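Local coordinates for protein glycerophosphoryl diester phosphodiesterase (Parabacteroides distasonis, PDB 3MZ2) that probably hydrolyses glycerophosphodiesters, releasing an alcohol and glycerol phosphate, within a TIM-barrel fold, at residues Ile31-Gly36 with Val260-Ser265; Phe64-Arg69 with Thr133-Asp138; Glu124-Ala129 with Met154-Tyr159; Val160-His165 with Phe180-Phe185; His204-Val209 with Met230-Thr235. All coordinates share one frame; numbering follows the deposited sequence. Where two conformers were deposited one is given.

Contact 1: Ile31-Gly36 with Val260-Ser265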
# COMPACT_ATOMS: atom_id res chain seq x y z
N ILE A 31 22.45 22.74 3.17
CA ILE A 31 21.86 22.94 4.49
C ILE A 31 21.09 21.67 4.86
O ILE A 31 20.26 21.21 4.06
CB ILE A 31 20.91 24.15 4.48
CG1 ILE A 31 21.74 25.43 4.29
CG2 ILE A 31 20.05 24.26 5.77
CD1 ILE A 31 20.90 26.63 4.11
N PRO A 32 21.32 21.14 6.07
CA PRO A 32 20.53 19.97 6.48
C PRO A 32 19.05 20.31 6.43
O PRO A 32 18.66 21.40 6.91
CB PRO A 32 21.00 19.73 7.93
CG PRO A 32 22.42 20.21 7.93
CD PRO A 32 22.39 21.45 7.02
N LEU A 33 18.25 19.38 5.91
CA LEU A 33 16.82 19.58 5.72
C LEU A 33 15.96 18.74 6.66
O LEU A 33 16.38 17.68 7.11
CB LEU A 33 16.44 19.30 4.28
CG LEU A 33 17.11 20.19 3.26
CD1 LEU A 33 16.57 19.83 1.86
CD2 LEU A 33 16.92 21.74 3.52
N ILE A 34 14.75 19.20 6.98
CA ILE A 34 13.82 18.49 7.83
C ILE A 34 12.49 18.34 7.12
O ILE A 34 11.97 19.28 6.46
CB ILE A 34 13.60 19.23 9.14
CG1 ILE A 34 14.90 19.41 9.95
CG2 ILE A 34 12.57 18.49 10.06
CD1 ILE A 34 14.79 20.26 11.26
N SER A 35 11.94 17.15 7.22
CA SER A 35 10.59 16.87 6.68
C SER A 35 9.72 16.30 7.79
O SER A 35 10.16 15.43 8.54
CB SER A 35 10.71 15.91 5.49
OG SER A 35 9.50 15.81 4.77
N GLY A 36 8.51 16.84 7.93
CA GLY A 36 7.57 16.40 8.93
C GLY A 36 6.85 15.18 8.45
O GLY A 36 6.03 15.25 7.52
N VAL A 260 24.08 12.34 5.89
CA VAL A 260 22.67 12.35 5.46
C VAL A 260 22.18 13.80 5.37
O VAL A 260 22.58 14.70 6.16
CB VAL A 260 21.81 11.53 6.42
CG1 VAL A 260 20.31 11.76 6.15
CG2 VAL A 260 22.17 10.01 6.33
N ASP A 261 21.35 14.06 4.35
CA ASP A 261 20.96 15.43 3.95
C ASP A 261 19.66 15.88 4.57
O ASP A 261 19.46 17.09 4.84
CB ASP A 261 20.91 15.52 2.42
CG ASP A 261 22.19 15.00 1.77
OD1 ASP A 261 23.26 15.56 2.11
OD2 ASP A 261 22.12 13.97 1.08
N ILE A 262 18.74 14.92 4.73
CA ILE A 262 17.38 15.23 5.14
C ILE A 262 16.98 14.22 6.23
O ILE A 262 17.24 13.04 6.10
CB ILE A 262 16.37 15.15 3.93
CG1 ILE A 262 16.91 15.89 2.68
CG2 ILE A 262 15.01 15.66 4.38
CD1 ILE A 262 16.10 15.70 1.40
N ILE A 263 16.39 14.73 7.31
CA ILE A 263 15.73 13.87 8.32
C ILE A 263 14.22 14.03 8.22
O ILE A 263 13.70 15.18 8.34
CB ILE A 263 16.19 14.20 9.73
CG1 ILE A 263 17.64 13.77 9.88
CG2 ILE A 263 15.33 13.46 10.75
CD1 ILE A 263 18.33 14.32 11.16
N GLU A 264 13.52 12.93 7.95
CA GLU A 264 12.05 12.88 8.09
C GLU A 264 11.69 12.32 9.46
O GLU A 264 12.15 11.24 9.83
CB GLU A 264 11.41 12.01 7.02
CG GLU A 264 9.89 11.93 7.13
CD GLU A 264 9.32 10.82 6.28
OE1 GLU A 264 9.54 9.63 6.59
OE2 GLU A 264 8.67 11.13 5.30
N SER A 265 10.85 13.05 10.19
CA SER A 265 10.59 12.77 11.59
C SER A 265 9.19 13.11 12.01
O SER A 265 8.60 14.11 11.49
CB SER A 265 11.63 13.54 12.44
OG SER A 265 11.45 13.41 13.83
O HOH W 1 9.30 13.26 3.60
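Leu33 CG and Ile262 CG1 both lie anti to the carbonyl carbon and beside the backbone N (chi1 -61° and -47°), and the two side chains meet at a slant, with Leu33 CB 3.8 Å from Ile262 CG1. Farther along the same face, Ser35 OG and Glu264 CG both lie anti to the backbone N, which carries the hydroxyl and the carboxylate toward a shared water. Ser35 OG donates to that water at 2.8 Å, and the water donates in turn to Glu264 OE2. Thr63 OG1 is a second partner of the serine hydroxyl. Beneath them the parallel backbones are laced from both sides: Leu33 N reaches Asp261 O at 2.8 Å and Ser35 N reaches Ile263 O at 2.9 Å, while Leu33 O and Ser35 O receive Ile263 N and Ser265 N. The pairing joins the first and last strands of the TIM barrel and so closes it. The other face, against helices 268-275 and 245-257, is largely apolar with Ile34 and Ile263; Ser265, bonded to Asp240, is its polar exception. On the inner face the water and Ser234 OG satisfy both carboxylate oxygens of buried Glu264, which probably fixes its orientation.

Contact 2: Phe64-Arg69 with Thr133-Asp138; sequences FEIDPR and TILILD
Ile66 lays its CD1 over the leucines of the partner strand, 3.7 Å from Leu137 CD2 and 3.9 Å from Leu135 CD1. Its CG1 takes the crowded position between backbone N and carbonyl carbon (chi1 61°), which swings the chain end across to segment 133-138, where it runs alongside Leu137. At the start of the pair, Phe64 crosses Thr133 at about a right angle, with Thr133 CG2 in the plane of the ring at its edge, 3.9 Å from Phe64 CD2. The opposite end is acidic. Glu65, bent at chi2, brings OE2 to 3.3 Å from Asp138 CB and 3.4 Å from Asp138 OD2, and Asp67 OD1 lies 3.7 Å from that same oxygen. Such like charges would probably repel if left alone, but Lys140 NZ forms salt bridges with both Asp67 OD1 and Asp138 OD2, while Asp67 OD2 accepts from Asn48 ND2 and Glu65 OE1 from Arg38 N. A sulfate, probably from the crystallisation liquor, lies about 4 Å from the Asp67 side chain and may mark a pocket at this end of the barrel. Four backbone bonds hold the strands in parallel register, among them Ile66 N to Ile136 O and Asp138 N to Ile66 O. Helix 122-129 packs against Ile66, Leu135 and Leu137, helix 50-59 against Phe64 and Ile66, and strands 33-36 and 160-164 extend the sheet on either side.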
# COMPACT_ATOMS: atom_id res chain seq x y z
N PHE A 64 6.57 18.72 4.21
CA PHE A 64 5.60 17.86 4.91
C PHE A 64 5.19 16.68 4.04
O PHE A 64 4.65 16.85 2.96
CB PHE A 64 4.37 18.68 5.34
CG PHE A 64 4.71 19.81 6.29
CD1 PHE A 64 5.07 19.51 7.57
CD2 PHE A 64 4.79 21.10 5.88
CE1 PHE A 64 5.41 20.52 8.48
CE2 PHE A 64 5.15 22.12 6.77
CZ PHE A 64 5.50 21.81 8.07
N GLU A 65 5.37 15.49 4.59
CA GLU A 65 4.95 14.25 3.96
C GLU A 65 3.56 13.96 4.53
O GLU A 65 3.37 13.99 5.73
CB GLU A 65 5.94 13.16 4.36
CG GLU A 65 5.62 11.84 3.71
CD GLU A 65 4.79 10.90 4.53
OE1 GLU A 65 4.47 11.18 5.70
OE2 GLU A 65 4.46 9.84 3.96
N ILE A 66 2.57 13.76 3.67
CA ILE A 66 1.19 13.67 4.09
C ILE A 66 0.50 12.47 3.45
O ILE A 66 1.01 11.87 2.47
CB ILE A 66 0.45 15.02 3.79
CG1 ILE A 66 0.46 15.34 2.30
CG2 ILE A 66 1.13 16.16 4.59
CD1 ILE A 66 -0.28 16.64 1.87
N ASP A 67 -0.68 12.14 3.98
CA ASP A 67 -1.41 10.91 3.66
C ASP A 67 -2.79 11.18 3.03
O ASP A 67 -3.80 11.23 3.73
CB ASP A 67 -1.61 10.07 4.95
CG ASP A 67 -0.29 9.69 5.60
OD1 ASP A 67 0.46 8.95 4.94
OD2 ASP A 67 -0.03 10.13 6.74
N PRO A 68 -2.84 11.35 1.69
CA PRO A 68 -4.12 11.57 1.00
C PRO A 68 -4.92 10.28 0.89
O PRO A 68 -4.38 9.21 0.60
CB PRO A 68 -3.72 12.07 -0.40
CG PRO A 68 -2.26 12.08 -0.46
CD PRO A 68 -1.71 11.39 0.76
N ARG A 69 -6.20 10.37 1.21
CA ARG A 69 -7.11 9.25 1.06
C ARG A 69 -8.54 9.76 0.85
O ARG A 69 -8.85 10.93 1.01
CB ARG A 69 -7.06 8.29 2.26
CG ARG A 69 -7.54 8.86 3.54
CD ARG A 69 -7.82 7.80 4.62
NE ARG A 69 -6.68 6.89 4.92
CZ ARG A 69 -6.64 5.62 4.57
NH1 ARG A 69 -7.59 5.07 3.84
NH2 ARG A 69 -5.57 4.90 4.91
N THR A 133 6.03 26.06 1.60
CA THR A 133 6.67 24.77 1.81
C THR A 133 6.43 23.87 0.57
O THR A 133 5.96 24.32 -0.46
CB THR A 133 6.13 24.11 3.12
OG1 THR A 133 6.84 22.89 3.39
CG2 THR A 133 4.66 23.80 3.03
N ILE A 134 6.78 22.60 0.69
CA ILE A 134 6.56 21.60 -0.33
C ILE A 134 5.86 20.46 0.38
O ILE A 134 6.28 20.07 1.47
CB ILE A 134 7.89 21.06 -0.87
CG1 ILE A 134 8.79 22.16 -1.37
CG2 ILE A 134 7.68 19.97 -1.98
CD1 ILE A 134 10.21 21.80 -1.44
N LEU A 135 4.81 19.93 -0.20
CA LEU A 135 4.15 18.76 0.31
C LEU A 135 4.64 17.53 -0.44
O LEU A 135 4.97 17.60 -1.66
CB LEU A 135 2.62 18.92 0.10
CG LEU A 135 1.95 20.17 0.69
CD1 LEU A 135 0.47 20.19 0.33
CD2 LEU A 135 2.20 20.25 2.18
N ILE A 136 4.66 16.40 0.23
CA ILE A 136 5.13 15.15 -0.34
C ILE A 136 4.04 14.10 -0.12
O ILE A 136 3.70 13.78 1.03
CB ILE A 136 6.46 14.70 0.27
CG1 ILE A 136 7.48 15.84 0.16
CG2 ILE A 136 6.94 13.39 -0.48
CD1 ILE A 136 8.88 15.57 0.87
N LEU A 137 3.43 13.64 -1.20
CA LEU A 137 2.26 12.78 -1.13
C LEU A 137 2.63 11.31 -1.04
O LEU A 137 3.20 10.71 -1.98
CB LEU A 137 1.33 12.96 -2.34
CG LEU A 137 0.89 14.41 -2.64
CD1 LEU A 137 -0.18 14.42 -3.78
CD2 LEU A 137 0.39 15.17 -1.41
N ASP A 138 2.23 10.68 0.06
CA ASP A 138 2.33 9.23 0.16
C ASP A 138 1.10 8.65 -0.59
O ASP A 138 0.26 9.38 -1.12
CB ASP A 138 2.39 8.82 1.63
CG ASP A 138 2.92 7.41 1.85
OD1 ASP A 138 3.41 6.78 0.88
OD2 ASP A 138 2.85 6.95 3.01

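Contact 3: Glu124-Ala129 with Met154-Tyr159; sequences EAIRWA and MQAEPY
Tyr159 turns its ring edge to the last turn of helix 122-129, bringing CE2 to 3.3 Å from Ile126 O, close to the ring plane, and to 3.6 Å from Ile126 CG2. The ring gets there by a chi1 of 55°, with CG between the backbone N and the carbonyl carbon, tucking the side chain back over its own turn, so that Ala156 O lies 3.8 Å above one ring face, toward the rim. That carbonyl also accepts the bond from Tyr159 N at 3.0 Å. Ile126 answers with its short branch. CG2, anti to the backbone N, faces the loop and touches Tyr159, Ala156 CB at 4.2 Å and the methyl of the selenomethionine Met154, while CD1 approaches Met154 SE. Met154 was modelled in two conformers, so the details of this touch are doubtful. The segment 154-159 links helix 144-153 to strand 160-164 in the TIM barrel, and the helix before it ends in a Schellman motif in which Gln155 has positive phi. Replacing Tyr159 by an alanine would probably open a gap beside Ile126 CG2 and leave the turn of the loop less firmly seated on the helix. Ala129, three residues on from Ile126, presents CB to Tyr159 CD2 at 4.4 Å, and Leu135 of the adjoining strand packs against both Ile126 and Ala129.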
# COMPACT_ATOMS: atom_id res chain seq x y z
N GLU A 124 -7.07 22.02 0.51
CA GLU A 124 -6.76 23.08 1.49
C GLU A 124 -5.27 23.12 1.78
O GLU A 124 -4.68 24.21 1.89
CB GLU A 124 -7.52 22.89 2.80
CG GLU A 124 -7.08 23.83 3.93
CD GLU A 124 -7.79 23.51 5.24
OE1 GLU A 124 -8.35 22.40 5.35
OE2 GLU A 124 -7.79 24.38 6.13
N ALA A 125 -4.64 21.94 1.88
CA ALA A 125 -3.23 21.88 2.19
C ALA A 125 -2.37 22.41 1.04
O ALA A 125 -1.40 23.15 1.26
CB ALA A 125 -2.83 20.42 2.54
N ILE A 126 -2.74 22.05 -0.18
CA ILE A 126 -2.02 22.49 -1.36
C ILE A 126 -2.12 24.03 -1.48
O ILE A 126 -1.11 24.70 -1.71
CB ILE A 126 -2.56 21.79 -2.65
CG1 ILE A 126 -2.18 20.32 -2.69
CG2 ILE A 126 -2.06 22.45 -3.97
CD1 ILE A 126 -2.87 19.59 -3.78
N ARG A 127 -3.32 24.57 -1.34
CA ARG A 127 -3.53 26.03 -1.43
C ARG A 127 -2.70 26.78 -0.39
O ARG A 127 -2.09 27.82 -0.69
CB ARG A 127 -5.01 26.37 -1.25
CG ARG A 127 -5.90 25.95 -2.43
CD ARG A 127 -7.24 26.73 -2.45
NE ARG A 127 -7.00 28.17 -2.38
CZ ARG A 127 -7.84 29.04 -1.85
NH1 ARG A 127 -9.00 28.62 -1.36
NH2 ARG A 127 -7.53 30.33 -1.81
N TRP A 128 -2.64 26.24 0.81
CA TRP A 128 -1.84 26.81 1.89
C TRP A 128 -0.34 26.67 1.68
O TRP A 128 0.43 27.56 1.99
CB TRP A 128 -2.21 26.10 3.19
CG TRP A 128 -1.33 26.50 4.35
CD1 TRP A 128 -1.45 27.63 5.13
CD2 TRP A 128 -0.17 25.82 4.80
NE1 TRP A 128 -0.44 27.67 6.06
CE2 TRP A 128 0.37 26.58 5.87
CE3 TRP A 128 0.49 24.64 4.42
CZ2 TRP A 128 1.53 26.16 6.58
CZ3 TRP A 128 1.66 24.26 5.10
CH2 TRP A 128 2.16 25.02 6.16
N ALA A 129 0.08 25.57 1.10
CA ALA A 129 1.51 25.28 0.98
C ALA A 129 2.20 26.21 -0.04
O ALA A 129 3.41 26.45 0.08
CB ALA A 129 1.72 23.82 0.61
N MSE A 154 -3.59 21.78 -11.37
CA MSE A 154 -3.42 22.86 -10.38
C MSE A 154 -2.11 23.62 -10.59
O MSE A 154 -1.84 24.61 -9.88
CB MSE A 154 -3.41 22.30 -8.94
CG MSE A 154 -4.72 21.69 -8.49
SE MSE A 154 -4.75 21.25 -6.62
CE MSE A 154 -4.72 23.07 -5.88
N GLN A 155 -1.29 23.14 -11.53
CA GLN A 155 0.06 23.71 -11.79
C GLN A 155 0.84 23.73 -10.48
O GLN A 155 1.59 24.65 -10.24
CB GLN A 155 -0.02 25.08 -12.49
CG GLN A 155 -0.91 25.02 -13.75
CD GLN A 155 -1.08 26.37 -14.48
OE1 GLN A 155 -1.99 26.53 -15.28
NE2 GLN A 155 -0.20 27.29 -14.24
N ALA A 156 0.73 22.64 -9.71
CA ALA A 156 1.31 22.53 -8.36
C ALA A 156 2.63 21.77 -8.35
O ALA A 156 3.16 21.44 -7.31
CB ALA A 156 0.29 21.84 -7.37
N GLU A 157 3.18 21.48 -9.53
CA GLU A 157 4.48 20.77 -9.58
C GLU A 157 5.61 21.35 -8.77
O GLU A 157 6.44 20.57 -8.26
CB GLU A 157 4.97 20.59 -11.00
CG GLU A 157 3.95 19.92 -11.98
CD GLU A 157 3.14 20.91 -12.82
OE1 GLU A 157 2.82 22.03 -12.33
OE2 GLU A 157 2.80 20.57 -13.98
N PRO A 158 5.68 22.69 -8.66
CA PRO A 158 6.79 23.22 -7.84
C PRO A 158 6.68 23.03 -6.33
O PRO A 158 7.62 23.38 -5.60
CB PRO A 158 6.76 24.73 -8.15
CG PRO A 158 6.07 24.83 -9.49
CD PRO A 158 5.06 23.73 -9.50
N TYR A 159 5.54 22.55 -5.83
CA TYR A 159 5.34 22.45 -4.40
C TYR A 159 4.59 21.20 -3.93
O TYR A 159 4.26 21.09 -2.76
CB TYR A 159 4.70 23.72 -3.79
CG TYR A 159 3.41 24.16 -4.40
CD1 TYR A 159 3.39 24.92 -5.59
CD2 TYR A 159 2.18 23.99 -3.72
CE1 TYR A 159 2.19 25.33 -6.15
CE2 TYR A 159 0.99 24.43 -4.27
CZ TYR A 159 0.99 25.07 -5.48
OH TYR A 159 -0.20 25.51 -6.00

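Contact 4: Val160-His165 with Phe180-Phe185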
# COMPACT_ATOMS: atom_id res chain seq x y z
N VAL A 160 4.31 20.28 -4.84
CA VAL A 160 3.66 19.01 -4.44
C VAL A 160 4.43 17.89 -5.13
O VAL A 160 4.38 17.75 -6.35
CB VAL A 160 2.17 18.98 -4.83
CG1 VAL A 160 1.48 17.66 -4.31
CG2 VAL A 160 1.42 20.22 -4.34
N MSE A 161 5.19 17.12 -4.34
CA MSE A 161 6.02 16.02 -4.83
C MSE A 161 5.28 14.71 -4.65
O MSE A 161 4.36 14.64 -3.82
CB MSE A 161 7.36 15.92 -4.07
CG MSE A 161 8.23 17.09 -4.34
SE MSE A 161 9.70 17.26 -3.06
CE MSE A 161 10.65 15.56 -3.34
N ILE A 162 5.72 13.69 -5.37
CA ILE A 162 5.05 12.37 -5.33
C ILE A 162 6.04 11.32 -4.81
O ILE A 162 7.14 11.23 -5.30
CB ILE A 162 4.56 11.96 -6.73
CG1 ILE A 162 3.63 13.05 -7.30
CG2 ILE A 162 3.82 10.58 -6.67
CD1 ILE A 162 3.45 12.97 -8.86
N THR A 163 5.62 10.55 -3.81
CA THR A 163 6.42 9.45 -3.30
C THR A 163 6.21 8.27 -4.21
O THR A 163 5.08 7.91 -4.52
CB THR A 163 6.02 9.06 -1.86
OG1 THR A 163 6.19 10.19 -1.02
CG2 THR A 163 6.96 7.90 -1.36
N VAL A 164 7.33 7.68 -4.64
CA VAL A 164 7.32 6.50 -5.52
C VAL A 164 8.23 5.45 -4.93
O VAL A 164 9.30 5.80 -4.35
CB VAL A 164 7.78 6.85 -6.97
CG1 VAL A 164 6.71 7.77 -7.65
CG2 VAL A 164 9.17 7.48 -7.02
N HIS A 165 7.78 4.20 -5.02
CA HIS A 165 8.50 3.11 -4.40
C HIS A 165 9.49 2.40 -5.33
O HIS A 165 10.33 1.64 -4.88
CB HIS A 165 7.52 2.11 -3.79
CG HIS A 165 6.70 2.66 -2.68
ND1 HIS A 165 5.40 2.27 -2.45
CD2 HIS A 165 6.96 3.62 -1.76
CE1 HIS A 165 4.92 2.93 -1.41
NE2 HIS A 165 5.85 3.76 -0.97
N PHE A 180 7.13 16.68 -12.90
CA PHE A 180 6.97 16.20 -11.54
C PHE A 180 8.32 15.98 -10.84
O PHE A 180 9.32 15.56 -11.45
CB PHE A 180 6.26 14.86 -11.52
CG PHE A 180 4.78 14.88 -11.83
CD1 PHE A 180 3.92 15.90 -11.41
CD2 PHE A 180 4.22 13.77 -12.47
CE1 PHE A 180 2.56 15.86 -11.73
CE2 PHE A 180 2.88 13.71 -12.75
CZ PHE A 180 2.05 14.72 -12.37
N MSE A 181 8.33 16.21 -9.54
CA MSE A 181 9.48 15.93 -8.68
C MSE A 181 9.11 14.78 -7.76
O MSE A 181 7.99 14.76 -7.25
CB MSE A 181 9.84 17.17 -7.90
CG MSE A 181 10.96 17.13 -6.91
SE MSE A 181 12.67 17.43 -7.82
CE MSE A 181 13.73 16.26 -6.70
N PHE A 182 10.06 13.88 -7.49
CA PHE A 182 9.79 12.68 -6.74
C PHE A 182 10.55 12.58 -5.42
O PHE A 182 11.74 12.98 -5.36
CB PHE A 182 10.15 11.46 -7.59
CG PHE A 182 9.34 11.38 -8.84
CD1 PHE A 182 7.98 11.12 -8.77
CD2 PHE A 182 9.92 11.61 -10.07
CE1 PHE A 182 7.21 11.09 -9.92
CE2 PHE A 182 9.16 11.60 -11.24
CZ PHE A 182 7.83 11.30 -11.18
N GLU A 183 9.88 11.97 -4.43
CA GLU A 183 10.60 11.31 -3.33
C GLU A 183 10.63 9.82 -3.72
O GLU A 183 9.61 9.19 -3.79
CB GLU A 183 9.90 11.51 -1.98
CG GLU A 183 10.62 10.71 -0.91
CD GLU A 183 9.95 10.73 0.42
OE1 GLU A 183 9.75 11.85 0.97
OE2 GLU A 183 9.72 9.61 0.93
N ALA A 184 11.80 9.31 -4.04
CA ALA A 184 11.96 7.93 -4.50
C ALA A 184 12.58 7.06 -3.42
O ALA A 184 13.54 7.44 -2.82
CB ALA A 184 12.83 7.90 -5.78
N PHE A 185 12.02 5.87 -3.17
CA PHE A 185 12.66 4.89 -2.32
C PHE A 185 13.90 4.36 -3.02
O PHE A 185 13.82 3.77 -4.12
CB PHE A 185 11.70 3.74 -2.01
CG PHE A 185 10.69 4.05 -0.91
CD1 PHE A 185 10.01 5.25 -0.92
CD2 PHE A 185 10.38 3.11 0.06
CE1 PHE A 185 9.12 5.57 0.10
CE2 PHE A 185 9.44 3.41 1.07
CZ PHE A 185 8.81 4.65 1.07
O HOH W 2 6.15 17.83 -8.54
O HOH W 3 13.01 0.73 -4.84
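The beta-alpha-beta unit formed by strand 160-164, helix 167-176 and strand 182-185 is the repeating element of a TIM barrel, and here its two parallel strands lie side by side. Ile162 N bonds to Met181 O at 3.1 Å and Val164 N to Glu183 O at 2.9 Å, with Glu183 N returning to Ile162 O. On the helix-facing side, Ile162 CD1 makes a CH-pi contact over the centre of the Phe180 ring, 3.7 Å from its centroid, and Val164 CG1 rests obliquely on Phe182 CD1; Phe173 of the connecting helix packs on Ile162 and both rings. On the other face Thr163 and Glu183 run alongside each other, as do the selenomethionines Met161 and Met181 toward the start of the strands, CG to CG at 3.7 Å. At the far end His165 CG lies anti to the carbonyl carbon (chi1 -64°), bringing the imidazole to Phe185 in a T-shaped pair with planes 70° apart. Replacing Phe185 by an alanine would probably strip the imidazole of the face it rests on and free it to turn. The imidazole edge puts His165 CD2 over the centre of the phenyl ring, 3.5 Å from Phe185 CE1.

Contact 5: His204-Val209 with Met230-Thr235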
# COMPACT_ATOMS: atom_id res chain seq x y z
N HIS A 204 15.21 14.95 -11.02
CA HIS A 204 13.83 14.92 -10.51
C HIS A 204 13.59 14.00 -9.29
O HIS A 204 12.43 13.74 -8.92
CB HIS A 204 12.91 14.51 -11.66
CG HIS A 204 12.76 15.60 -12.66
ND1 HIS A 204 11.57 16.24 -12.93
CD2 HIS A 204 13.69 16.20 -13.45
CE1 HIS A 204 11.77 17.17 -13.84
NE2 HIS A 204 13.04 17.15 -14.20
N ILE A 205 14.69 13.59 -8.65
CA ILE A 205 14.68 12.67 -7.54
C ILE A 205 15.35 13.26 -6.27
O ILE A 205 16.43 13.84 -6.33
CB ILE A 205 15.30 11.34 -7.91
CG1 ILE A 205 14.37 10.66 -8.91
CG2 ILE A 205 15.51 10.46 -6.66
CD1 ILE A 205 14.89 9.33 -9.39
N MSE A 206 14.62 13.11 -5.16
CA MSE A 206 15.19 13.14 -3.80
C MSE A 206 14.99 11.73 -3.28
O MSE A 206 13.94 11.14 -3.53
CB MSE A 206 14.49 14.19 -2.93
CG MSE A 206 15.02 14.30 -1.49
SE MSE A 206 14.02 13.05 -0.30
CE MSE A 206 12.45 14.22 -0.15
N ALA A 207 15.98 11.18 -2.57
CA ALA A 207 15.93 9.77 -2.22
C ALA A 207 15.70 9.48 -0.75
O ALA A 207 16.43 10.00 0.08
CB ALA A 207 17.21 9.06 -2.68
N TYR A 208 14.73 8.61 -0.50
CA TYR A 208 14.49 8.04 0.79
C TYR A 208 15.34 6.77 0.86
O TYR A 208 15.19 5.88 -0.00
CB TYR A 208 13.00 7.72 0.98
CG TYR A 208 12.74 6.90 2.23
CD1 TYR A 208 13.13 7.37 3.48
CD2 TYR A 208 12.18 5.65 2.16
CE1 TYR A 208 12.96 6.62 4.62
CE2 TYR A 208 11.96 4.89 3.32
CZ TYR A 208 12.37 5.41 4.55
OH TYR A 208 12.21 4.70 5.73
N VAL A 209 16.32 6.74 1.78
CA VAL A 209 17.24 5.62 1.87
C VAL A 209 16.97 4.70 3.07
O VAL A 209 17.75 3.81 3.32
CB VAL A 209 18.72 6.06 1.86
CG1 VAL A 209 19.09 6.84 0.50
CG2 VAL A 209 19.09 6.95 3.10
N MSE A 230 20.08 14.24 -3.10
CA MSE A 230 20.01 14.33 -1.64
C MSE A 230 19.30 13.13 -1.06
O MSE A 230 18.35 12.63 -1.66
CB MSE A 230 19.28 15.58 -1.20
CG MSE A 230 20.13 16.76 -1.49
SE MSE A 230 19.43 18.52 -1.15
CE MSE A 230 19.74 18.63 0.77
N CYS A 231 19.75 12.72 0.13
CA CYS A 231 19.32 11.48 0.78
C CYS A 231 18.69 11.73 2.16
O CYS A 231 19.20 12.51 2.99
CB CYS A 231 20.53 10.51 0.87
SG CYS A 231 21.21 10.06 -0.73
N MSE A 232 17.60 11.02 2.36
CA MSE A 232 16.76 11.21 3.53
C MSE A 232 16.68 9.93 4.33
O MSE A 232 16.38 8.87 3.79
CB MSE A 232 15.36 11.59 3.10
CG MSE A 232 14.48 12.04 4.27
SE MSE A 232 12.78 12.62 3.59
CE MSE A 232 11.76 10.96 3.71
N ILE A 233 16.91 10.06 5.63
CA ILE A 233 16.57 9.03 6.62
C ILE A 233 15.27 9.37 7.32
O ILE A 233 15.05 10.51 7.70
CB ILE A 233 17.70 8.91 7.71
CG1 ILE A 233 18.97 8.30 7.10
CG2 ILE A 233 17.23 8.20 8.94
CD1 ILE A 233 18.86 6.78 6.84
N SER A 234 14.40 8.37 7.51
CA SER A 234 13.20 8.57 8.30
C SER A 234 13.46 7.99 9.66
O SER A 234 13.75 6.79 9.79
CB SER A 234 12.01 7.85 7.72
OG SER A 234 10.89 8.04 8.61
N THR A 235 13.36 8.84 10.67
CA THR A 235 13.52 8.45 12.06
C THR A 235 12.20 8.01 12.71
O THR A 235 12.17 7.62 13.88
CB THR A 235 14.17 9.57 12.88
OG1 THR A 235 13.42 10.77 12.76
CG2 THR A 235 15.63 9.81 12.41
O HOH W 4 17.72 15.26 -4.34
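Val209 wedges one methyl against the neighbouring backbone: its CG2, lodged between its own N and carbonyl carbon, lies 3.4 Å from Met232 O and 3.8 Å from Ile233 CD1, and the Val209 and Ile233 side chains cross at about a right angle. The other methyl, CG1, fits against Cys231 CB at 4.0 Å. Beside Cys231, Ala207 is a low spot on this face, its CB a mere stub near Met230 O, and here Leu224 of helix 215-226 comes down on Ala207, Val209 and Cys231 together. Helix and strands belong to a beta-alpha-beta unit of the TIM barrel, with strands 205-209 and 231-234 parallel in sense and crossing at 36°; two residue pairs form bridges, Ala207 with Cys231 and Tyr208 with Met232. Ala207 N bonds to Met230 O, Met232 N to Ala207 O at 2.8 Å, and Val209 N to Met232 O at 2.9 Å, while at the start of the pair a water accepts from Met230 N and lies close to Ile205 O. The inner face is knobbier. The selenomethionine Met206, bent at chi2 and chi3, folds its SE back over the partner strand to 3.9 Å from Met232 CB. Beyond it, Tyr208 has CG anti to the backbone N (chi1 170°), which lays the ring edge along the neighbouring strand; Ser234 N lies in the ring plane, and Ser234 CB nestles 3.5 Å from Tyr208 CE1. The serine hydroxyl turns elsewhere, to Glu264 OE1, and Tyr208 meets Phe185 of the preceding strand edge-to-face.

How the contacts relate
Contacts 1, 2, 4 and 5 are strand pairings in the eight-stranded parallel barrel of the curled sheet, whereas contact 3 ties a helix on its outside to a loop. Along the chain, contacts 2 and 3 interleave, contacts 4 and 5 follow in series, and contact 1 spans them all by joining the ends of the barrel. Centres of contacts 1 and 5 lie about 8 Å apart, sharing the border of strands 231-234 and 262-265; contacts 3 and 5, with centres about 21 Å apart, lie on opposite sides of the chain's centre. Pairings of strands adjacent in barrel order build the wall, and contact 1, its segments 224 residues apart, closes it.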